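Local structure of amino acid amide racemase (6GIO) at residues Arg347-Leu357 against Asn394-Leu404; Leu166-Arg174 against Val214-Glu222. The protein belongs to the class-III aminotransferase family of fold-type I enzymes and binds pyridoxal-5'-phosphate. One frame throughout, in Å; residues are numbered along the deposited sequence.

Interaction 1 of 2, residues Arg347-Leu357 against Asn394-Leu404; sequences RGRGLAIGVDL and NVLEFMPPLTL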
loop_
_atom_site.group_PDB
_atom_site.type_symbol
_atom_site.label_atom_id
_atom_site.label_comp_id
_atom_site.label_asym_id
_atom_site.label_seq_id
_atom_site.Cartn_x
_atom_site.Cartn_y
_atom_site.Cartn_z
ATOM N N ARG C 347 -11.686 -24.486 15.603
ATOM C CA ARG C 347 -12.782 -23.480 15.492
ATOM C C ARG C 347 -12.594 -22.714 14.210
ATOM O O ARG C 347 -11.573 -22.827 13.541
ATOM C CB ARG C 347 -12.818 -22.546 16.712
ATOM C CG ARG C 347 -11.469 -21.915 17.082
ATOM C CD ARG C 347 -11.576 -20.853 18.197
ATOM N NE ARG C 347 -10.248 -20.304 18.488
ATOM C CZ ARG C 347 -9.449 -20.723 19.466
ATOM N NH1 ARG C 347 -9.829 -21.671 20.285
ATOM N NH2 ARG C 347 -8.253 -20.205 19.619
ATOM N N GLY C 348 -13.595 -21.960 13.836
ATOM C CA GLY C 348 -13.509 -21.206 12.598
ATOM C C GLY C 348 -14.812 -21.238 11.865
ATOM O O GLY C 348 -15.836 -21.654 12.418
ATOM N N ARG C 349 -14.788 -20.777 10.627
ATOM C CA ARG C 349 -15.902 -21.004 9.746
ATOM C C ARG C 349 -15.363 -21.332 8.396
ATOM O O ARG C 349 -14.418 -20.665 7.934
ATOM C CB ARG C 349 -16.790 -19.810 9.638
ATOM C CG ARG C 349 -17.363 -19.296 10.911
ATOM C CD ARG C 349 -18.431 -18.301 10.514
ATOM N NE ARG C 349 -19.086 -17.631 11.639
ATOM C CZ ARG C 349 -20.152 -18.088 12.280
ATOM N NH1 ARG C 349 -20.675 -19.260 11.948
ATOM N NH2 ARG C 349 -20.699 -17.379 13.269
ATOM N N GLY C 350 -15.982 -22.321 7.748
ATOM C CA GLY C 350 -15.635 -22.684 6.390
ATOM C C GLY C 350 -14.152 -22.985 6.296
ATOM O O GLY C 350 -13.636 -23.776 7.067
ATOM N N LEU C 351 -13.452 -22.321 5.386
ATOM C CA LEU C 351 -12.014 -22.540 5.232
ATOM C C LEU C 351 -11.125 -21.526 5.998
ATOM O O LEU C 351 -9.957 -21.305 5.657
ATOM C CB LEU C 351 -11.667 -22.627 3.741
ATOM C CG LEU C 351 -12.076 -23.954 3.066
ATOM C CD1 LEU C 351 -12.031 -23.796 1.564
ATOM C CD2 LEU C 351 -11.201 -25.128 3.514
ATOM N N ALA C 352 -11.690 -20.930 7.050
ATOM C CA ALA C 352 -10.922 -20.137 8.013
ATOM C C ALA C 352 -10.914 -20.951 9.287
ATOM O O ALA C 352 -11.879 -20.948 10.040
ATOM C CB ALA C 352 -11.557 -18.770 8.238
ATOM N N ILE C 353 -9.811 -21.662 9.513
ATOM C CA ILE C 353 -9.782 -22.667 10.538
ATOM C C ILE C 353 -8.609 -22.494 11.449
ATOM O O ILE C 353 -7.483 -22.344 10.980
ATOM C CB ILE C 353 -9.738 -24.097 9.900
ATOM C CG1 ILE C 353 -11.055 -24.355 9.182
ATOM C CG2 ILE C 353 -9.495 -25.166 10.955
ATOM C CD1 ILE C 353 -10.954 -25.403 8.077
ATOM N N GLY C 354 -8.890 -22.552 12.752
ATOM C CA GLY C 354 -7.849 -22.486 13.780
ATOM C C GLY C 354 -7.811 -23.737 14.627
ATOM O O GLY C 354 -8.855 -24.281 14.966
ATOM N N VAL C 355 -6.606 -24.171 14.974
ATOM C CA VAL C 355 -6.414 -25.267 15.913
ATOM C C VAL C 355 -5.650 -24.825 17.162
ATOM O O VAL C 355 -4.454 -24.573 17.112
ATOM C CB VAL C 355 -5.665 -26.444 15.233
ATOM C CG1 VAL C 355 -5.515 -27.615 16.205
ATOM C CG2 VAL C 355 -6.415 -26.897 13.992
ATOM N N ASP C 356 -6.337 -24.765 18.306
ATOM C CA ASP C 356 -5.769 -24.215 19.527
ATOM C C ASP C 356 -4.953 -25.284 20.310
ATOM O O ASP C 356 -5.510 -26.280 20.793
ATOM C CB ASP C 356 -6.921 -23.676 20.370
ATOM C CG ASP C 356 -6.450 -22.805 21.472
ATOM O OD1 ASP C 356 -5.517 -23.229 22.186
ATOM O OD2 ASP C 356 -6.971 -21.678 21.572
ATOM N N LEU C 357 -3.642 -25.119 20.387
ATOM C CA LEU C 357 -2.791 -26.076 21.044
ATOM C C LEU C 357 -2.667 -25.745 22.532
ATOM O O LEU C 357 -2.427 -24.591 22.906
ATOM C CB LEU C 357 -1.395 -26.072 20.424
ATOM C CG LEU C 357 -1.361 -26.256 18.923
ATOM C CD1 LEU C 357 0.050 -26.229 18.430
ATOM C CD2 LEU C 357 -2.022 -27.565 18.520
ATOM N N ASN C 394 -0.169 -19.917 19.895
ATOM C CA ASN C 394 -0.464 -21.337 20.044
ATOM C C ASN C 394 -1.625 -21.848 19.158
ATOM O O ASN C 394 -2.086 -22.962 19.349
ATOM C CB ASN C 394 -0.815 -21.576 21.495
ATOM C CG ASN C 394 -2.155 -20.997 21.843
ATOM O OD1 ASN C 394 -2.382 -19.789 21.640
ATOM N ND2 ASN C 394 -3.060 -21.844 22.359
ATOM N N VAL C 395 -2.143 -21.026 18.239
ATOM C CA VAL C 395 -3.250 -21.431 17.367
ATOM C C VAL C 395 -2.684 -21.643 15.953
ATOM O O VAL C 395 -2.273 -20.673 15.297
ATOM C CB VAL C 395 -4.383 -20.359 17.283
ATOM C CG1 VAL C 395 -5.565 -20.918 16.517
ATOM C CG2 VAL C 395 -4.872 -19.916 18.634
ATOM N N LEU C 396 -2.664 -22.902 15.487
ATOM C CA LEU C 396 -2.325 -23.208 14.123
ATOM C C LEU C 396 -3.393 -22.579 13.257
ATOM O O LEU C 396 -4.584 -22.720 13.534
ATOM C CB LEU C 396 -2.277 -24.713 13.879
ATOM C CG LEU C 396 -1.331 -25.546 14.740
ATOM C CD1 LEU C 396 -1.394 -26.977 14.293
ATOM C CD2 LEU C 396 0.069 -25.000 14.728
ATOM N N GLU C 397 -2.953 -21.878 12.215
ATOM C CA GLU C 397 -3.844 -21.221 11.251
ATOM C C GLU C 397 -3.859 -21.965 9.900
ATOM O O GLU C 397 -2.788 -22.278 9.332
ATOM C CB GLU C 397 -3.383 -19.770 11.001
ATOM C CG GLU C 397 -4.133 -19.119 9.848
ATOM C CD GLU C 397 -3.915 -17.625 9.754
ATOM O OE1 GLU C 397 -3.130 -17.163 8.921
ATOM O OE2 GLU C 397 -4.567 -16.904 10.498
ATOM N N PHE C 398 -5.065 -22.242 9.411
ATOM C CA PHE C 398 -5.277 -22.861 8.094
ATOM C C PHE C 398 -6.202 -21.963 7.288
ATOM O O PHE C 398 -7.409 -21.816 7.599
ATOM C CB PHE C 398 -5.841 -24.280 8.218
ATOM C CG PHE C 398 -4.940 -25.214 8.990
ATOM C CD1 PHE C 398 -3.769 -25.683 8.439
ATOM C CD2 PHE C 398 -5.235 -25.563 10.278
ATOM C CE1 PHE C 398 -2.895 -26.507 9.160
ATOM C CE2 PHE C 398 -4.376 -26.391 11.003
ATOM C CZ PHE C 398 -3.203 -26.870 10.447
ATOM N N MET C 399 -5.611 -21.330 6.281
ATOM C CA MET C 399 -6.303 -20.397 5.388
ATOM C C MET C 399 -6.015 -20.818 3.965
ATOM O O MET C 399 -5.455 -20.056 3.206
ATOM C CB MET C 399 -5.757 -18.976 5.627
ATOM C CG MET C 399 -6.147 -18.428 6.997
ATOM S SD MET C 399 -7.867 -17.870 7.019
ATOM C CE MET C 399 -7.781 -16.430 5.983
ATOM N N PRO C 400 -6.332 -22.070 3.612
ATOM C CA PRO C 400 -5.889 -22.512 2.285
ATOM C C PRO C 400 -6.661 -21.812 1.158
ATOM O O PRO C 400 -7.761 -21.275 1.400
ATOM C CB PRO C 400 -6.193 -24.014 2.292
ATOM C CG PRO C 400 -7.284 -24.205 3.303
ATOM C CD PRO C 400 -7.081 -23.123 4.332
ATOM N N PRO C 401 -6.139 -21.893 -0.085
ATOM C CA PRO C 401 -6.921 -21.456 -1.242
ATOM C C PRO C 401 -8.312 -22.111 -1.249
ATOM O O PRO C 401 -8.475 -23.279 -0.819
ATOM C CB PRO C 401 -6.085 -21.937 -2.411
ATOM C CG PRO C 401 -4.695 -22.020 -1.877
ATOM C CD PRO C 401 -4.880 -22.537 -0.491
ATOM N N LEU C 402 -9.306 -21.352 -1.663
ATOM C CA LEU C 402 -10.667 -21.819 -1.709
ATOM C C LEU C 402 -10.816 -22.977 -2.699
ATOM O O LEU C 402 -11.821 -23.689 -2.700
ATOM C CB LEU C 402 -11.575 -20.663 -2.138
ATOM C CG LEU C 402 -11.638 -19.477 -1.161
ATOM C CD1 LEU C 402 -12.845 -18.576 -1.455
ATOM C CD2 LEU C 402 -11.712 -19.947 0.267
ATOM N N THR C 403 -9.804 -23.143 -3.546
ATOM C CA THR C 403 -9.770 -24.209 -4.523
ATOM C C THR C 403 -9.184 -25.505 -3.979
ATOM O O THR C 403 -8.940 -26.438 -4.744
ATOM C CB THR C 403 -8.923 -23.758 -5.731
ATOM O OG1 THR C 403 -7.692 -23.221 -5.254
ATOM C CG2 THR C 403 -9.685 -22.663 -6.523
ATOM N N LEU C 404 -8.969 -25.568 -2.671
ATOM C CA LEU C 404 -8.457 -26.766 -2.031
ATOM C C LEU C 404 -9.320 -27.995 -2.403
ATOM O O LEU C 404 -10.558 -27.964 -2.300
ATOM C CB LEU C 404 -8.400 -26.575 -0.515
ATOM C CG LEU C 404 -7.645 -27.654 0.273
ATOM C CD1 LEU C 404 -6.138 -27.596 0.040
ATOM C CD2 LEU C 404 -7.978 -27.555 1.755
#

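Interaction 2 of 2, residues Leu166-Arg174 against Val214-Glu222; sequences LLPYPDPFR and VVPPPAFLE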
loop_
_atom_site.group_PDB
_atom_site.type_symbol
_atom_site.label_atom_id
_atom_site.label_comp_id
_atom_site.label_asym_id
_atom_site.label_seq_id
_atom_site.Cartn_x
_atom_site.Cartn_y
_atom_site.Cartn_z
ATOM N N LEU C 166 -10.551 0.194 23.898
ATOM C CA LEU C 166 -10.311 -1.246 23.673
ATOM C C LEU C 166 -11.085 -2.188 24.624
ATOM O O LEU C 166 -10.922 -2.130 25.840
ATOM C CB LEU C 166 -8.832 -1.566 23.805
ATOM C CG LEU C 166 -7.926 -1.067 22.690
ATOM C CD1 LEU C 166 -6.474 -1.357 23.086
ATOM C CD2 LEU C 166 -8.219 -1.685 21.332
ATOM N N LEU C 167 -11.909 -3.074 24.063
ATOM C CA LEU C 167 -12.724 -3.993 24.842
ATOM C C LEU C 167 -12.253 -5.396 24.636
ATOM O O LEU C 167 -11.761 -5.694 23.553
ATOM C CB LEU C 167 -14.161 -3.941 24.342
ATOM C CG LEU C 167 -14.921 -2.615 24.423
ATOM C CD1 LEU C 167 -16.228 -2.733 23.673
ATOM C CD2 LEU C 167 -15.150 -2.226 25.869
ATOM N N PRO C 168 -12.468 -6.297 25.629
ATOM C CA PRO C 168 -12.210 -7.701 25.384
ATOM C C PRO C 168 -13.129 -8.272 24.311
ATOM O O PRO C 168 -14.321 -7.884 24.188
ATOM C CB PRO C 168 -12.482 -8.359 26.751
ATOM C CG PRO C 168 -12.426 -7.258 27.755
ATOM C CD PRO C 168 -12.928 -6.071 27.015
ATOM N N TYR C 169 -12.573 -9.167 23.506
ATOM C CA TYR C 169 -13.393 -9.926 22.564
ATOM C C TYR C 169 -13.834 -11.240 23.254
ATOM O O TYR C 169 -13.010 -12.042 23.672
ATOM C CB TYR C 169 -12.613 -10.160 21.254
ATOM C CG TYR C 169 -13.396 -10.559 20.023
ATOM C CD1 TYR C 169 -13.755 -11.870 19.803
ATOM C CD2 TYR C 169 -13.696 -9.610 19.007
ATOM C CE1 TYR C 169 -14.401 -12.257 18.624
ATOM C CE2 TYR C 169 -14.327 -9.980 17.841
ATOM C CZ TYR C 169 -14.697 -11.308 17.655
ATOM O OH TYR C 169 -15.323 -11.705 16.487
ATOM N N PRO C 170 -15.135 -11.421 23.430
ATOM C CA PRO C 170 -15.614 -12.601 24.133
ATOM C C PRO C 170 -15.243 -13.886 23.431
ATOM O O PRO C 170 -15.580 -14.067 22.246
ATOM C CB PRO C 170 -17.132 -12.483 24.069
ATOM C CG PRO C 170 -17.441 -11.161 23.520
ATOM C CD PRO C 170 -16.220 -10.515 23.011
ATOM N N ASP C 171 -14.600 -14.770 24.179
ATOM C CA ASP C 171 -13.933 -15.927 23.642
ATOM C C ASP C 171 -14.549 -17.193 24.277
ATOM O O ASP C 171 -14.269 -17.501 25.424
ATOM C CB ASP C 171 -12.470 -15.811 24.005
ATOM C CG ASP C 171 -11.652 -17.003 23.563
ATOM O OD1 ASP C 171 -12.213 -18.025 23.065
ATOM O OD2 ASP C 171 -10.432 -16.896 23.720
ATOM N N PRO C 172 -15.368 -17.943 23.526
ATOM C CA PRO C 172 -15.965 -19.148 24.097
ATOM C C PRO C 172 -14.959 -20.185 24.650
ATOM O O PRO C 172 -15.315 -20.897 25.553
ATOM C CB PRO C 172 -16.752 -19.753 22.934
ATOM C CG PRO C 172 -16.903 -18.661 21.940
ATOM C CD PRO C 172 -15.713 -17.771 22.102
ATOM N N PHE C 173 -13.741 -20.262 24.134
ATOM C CA PHE C 173 -12.784 -21.290 24.559
ATOM C C PHE C 173 -12.032 -20.893 25.835
ATOM O O PHE C 173 -11.706 -21.745 26.630
ATOM C CB PHE C 173 -11.796 -21.599 23.431
ATOM C CG PHE C 173 -10.905 -22.809 23.694
ATOM C CD1 PHE C 173 -11.437 -24.086 23.724
ATOM C CD2 PHE C 173 -9.536 -22.662 23.877
ATOM C CE1 PHE C 173 -10.631 -25.192 23.924
ATOM C CE2 PHE C 173 -8.713 -23.758 24.081
ATOM C CZ PHE C 173 -9.266 -25.041 24.110
ATOM N N ARG C 174 -11.768 -19.593 26.031
ATOM C CA ARG C 174 -11.186 -19.078 27.277
ATOM C C ARG C 174 -12.107 -18.017 27.818
ATOM O O ARG C 174 -11.801 -16.840 27.732
ATOM C CB ARG C 174 -9.798 -18.525 27.037
ATOM C CG ARG C 174 -8.855 -19.613 26.534
ATOM C CD ARG C 174 -7.409 -19.240 26.639
ATOM N NE ARG C 174 -6.548 -20.386 26.372
ATOM C CZ ARG C 174 -6.293 -20.880 25.160
ATOM N NH1 ARG C 174 -6.849 -20.354 24.086
ATOM N NH2 ARG C 174 -5.483 -21.928 25.015
ATOM N N VAL C 214 -10.933 -16.540 16.748
ATOM C CA VAL C 214 -12.011 -16.635 17.690
ATOM C C VAL C 214 -13.349 -16.270 17.068
ATOM O O VAL C 214 -13.543 -15.141 16.640
ATOM C CB VAL C 214 -11.739 -15.706 18.902
ATOM C CG1 VAL C 214 -12.886 -15.756 19.904
ATOM C CG2 VAL C 214 -10.450 -16.101 19.580
ATOM N N VAL C 215 -14.279 -17.213 17.031
ATOM C CA VAL C 215 -15.632 -16.915 16.611
ATOM C C VAL C 215 -16.398 -16.441 17.835
ATOM O O VAL C 215 -16.485 -17.154 18.851
ATOM C CB VAL C 215 -16.375 -18.134 16.052
ATOM C CG1 VAL C 215 -17.800 -17.757 15.574
ATOM C CG2 VAL C 215 -15.601 -18.756 14.902
ATOM N N PRO C 216 -16.998 -15.247 17.747
ATOM C CA PRO C 216 -17.707 -14.782 18.911
ATOM C C PRO C 216 -18.901 -15.671 19.265
ATOM O O PRO C 216 -19.374 -16.419 18.396
ATOM C CB PRO C 216 -18.188 -13.384 18.495
ATOM C CG PRO C 216 -18.383 -13.502 17.025
ATOM C CD PRO C 216 -17.237 -14.394 16.576
ATOM N N PRO C 217 -19.402 -15.558 20.520
ATOM C CA PRO C 217 -20.656 -16.166 20.931
ATOM C C PRO C 217 -21.790 -15.606 20.099
ATOM O O PRO C 217 -21.784 -14.433 19.791
ATOM C CB PRO C 217 -20.845 -15.700 22.388
ATOM C CG PRO C 217 -19.583 -15.023 22.785
ATOM C CD PRO C 217 -18.917 -14.596 21.522
ATOM N N PRO C 218 -22.736 -16.450 19.707
ATOM C CA PRO C 218 -23.844 -16.029 18.864
ATOM C C PRO C 218 -24.554 -14.818 19.401
ATOM O O PRO C 218 -24.750 -14.720 20.586
ATOM C CB PRO C 218 -24.805 -17.232 18.915
ATOM C CG PRO C 218 -23.893 -18.388 19.145
ATOM C CD PRO C 218 -22.835 -17.881 20.080
ATOM N N ALA C 219 -24.916 -13.905 18.512
ATOM C CA ALA C 219 -25.749 -12.734 18.815
ATOM C C ALA C 219 -24.944 -11.583 19.420
ATOM O O ALA C 219 -25.446 -10.475 19.453
ATOM C CB ALA C 219 -26.931 -13.094 19.717
ATOM N N PHE C 220 -23.716 -11.827 19.880
ATOM C CA PHE C 220 -22.926 -10.781 20.455
ATOM C C PHE C 220 -22.670 -9.578 19.521
ATOM O O PHE C 220 -22.925 -8.438 19.914
ATOM C CB PHE C 220 -21.579 -11.309 20.982
ATOM C CG PHE C 220 -20.616 -10.196 21.353
ATOM C CD1 PHE C 220 -20.836 -9.413 22.487
ATOM C CD2 PHE C 220 -19.500 -9.939 20.578
ATOM C CE1 PHE C 220 -19.967 -8.375 22.820
ATOM C CE2 PHE C 220 -18.624 -8.921 20.897
ATOM C CZ PHE C 220 -18.856 -8.134 22.017
ATOM N N LEU C 221 -22.144 -9.835 18.316
ATOM C CA LEU C 221 -21.790 -8.788 17.391
ATOM C C LEU C 221 -23.021 -7.986 16.980
ATOM O O LEU C 221 -22.921 -6.766 16.834
ATOM C CB LEU C 221 -21.091 -9.363 16.164
ATOM C CG LEU C 221 -19.670 -9.922 16.416
ATOM C CD1 LEU C 221 -19.051 -10.369 15.117
ATOM C CD2 LEU C 221 -18.756 -8.899 17.091
ATOM N N GLU C 222 -24.162 -8.650 16.788
ATOM C CA GLU C 222 -25.415 -7.939 16.460
ATOM C C GLU C 222 -25.861 -7.032 17.586
ATOM O O GLU C 222 -26.387 -5.940 17.344
ATOM C CB GLU C 222 -26.564 -8.898 16.087
ATOM C CG GLU C 222 -27.816 -8.142 15.610
ATOM C CD GLU C 222 -28.903 -9.031 15.014
ATOM O OE1 GLU C 222 -28.767 -10.257 15.006
ATOM O OE2 GLU C 222 -29.925 -8.496 14.550
#

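Interaction 1 of 2, residues Arg347-Leu357 against Asn394-Leu404
Asn394 grips Leu357 twice. Its backbone O accepts from Leu357 N at 2.9 Å, while its amide ND2 gives an almost straight bond (175°) to Leu357 O, also 2.9 Å, with that oxygen in the amide plane. With chi1 at 71° the Asn394 amide lies between its own N and carbonyl carbon, where ND2 can reach Leu357 O. Farther along, Val355 and Leu396 exchange two backbone bonds, as do Ile353 and Phe398. On the face carrying Ile353, Val355, Leu396 and Phe398, Val355 CG2 meets the edge of the Phe398 ring in its plane, 3.7 Å from CE2, and the Leu357 and Leu396 side chains cross at about a right angle, CD1 of Leu357 3.9 Å from CD2 of Leu396. At the turn end, Leu351 spreads its two methyls: CD2 rests 4.0 Å from Pro400 CG and CD1 against Leu402; Arg246 bonds to both Leu351 O and Pro400 O. On the other face, Arg347 reaches from the neighbouring strand end-on to Asp356, NH1 and NH2 sharing OD2 (NH2 at 2.8 Å), and NH2 also brushes Val395 CG2. Glu397, on this face, forms a salt bridge with Lys241 of the pyridoxal-5'-phosphate pocket. Strands 343-349 and 352-357, joined by a type II' turn, form a beta hairpin, and 395-398 pairs antiparallel with its second strand in the small-domain sheet of this fold.

Interaction 2 of 2, residues Leu166-Arg174 against Val214-Glu222
Asp171 OD1, 3.9 Å from Val214 CG1, takes the backbone N of Phe173 at 2.9 Å and, weakly, that of Arg174. Phe173 N approaches from above the carboxylate plane (43° out of it), and the bond closes an Asx turn that has Pro172 at its middle. Across the segments there are no hydrogen bonds; proline rings and apolar side chains do the joining. Pro170 lies over one face of the Phe220 ring, its CG standing 3.5 Å from the ring centroid and only 8° off the normal, a CH-pi contact over the middle of the face. Pro170 CB lies 3.8 Å from Pro217 CG. The carbonyl O of Pro170 is buried there with no hydrogen-bonding partner. Pro172, which is exposed, sets its CD 3.4 Å from Val215 O. Tyr169, with CG opposite its backbone N (chi1 -163°), swings its ring beside Val214 and carries OH to 3.3 Å from Pro216 CD; that hydroxyl also bonds to the backbone O of Glu205, a pocket residue. A type II turn from Pro217 leads into helix 220-229. Phe220 is backed by Ala179 and Val182 of helix 179-191 and by Phe135 of strand 131-135, whose ring also meets Tyr169 edge-to-face, so the proline-rich chain leaving edge strand 164-167 is tucked against both helices and that neighbouring strand.

Overall arrangement
Interaction 1 lies in a sheet, interaction 2 beside the edge of the other sheet, their centres about 18 Å apart. Interaction 1 is nearly all buried and rests on regular backbone pairing within the small-domain sheet; interaction 2, farther from the chain centre and with Pro172 exposed, joins irregular connections by ring packing. They meet directly where Arg174 NH1 forms a 2.8 Å salt bridge with Asp356 OD2, and Phe173 packs against both Asp356 and Arg347. The end of segment 166-174 therefore ties the large-domain edge to the hairpin. The Met399 side chain of interaction 1 comes within about 7 Å of pyridoxal-5'-phosphate, that of Tyr169 in interaction 2 within about 10 Å.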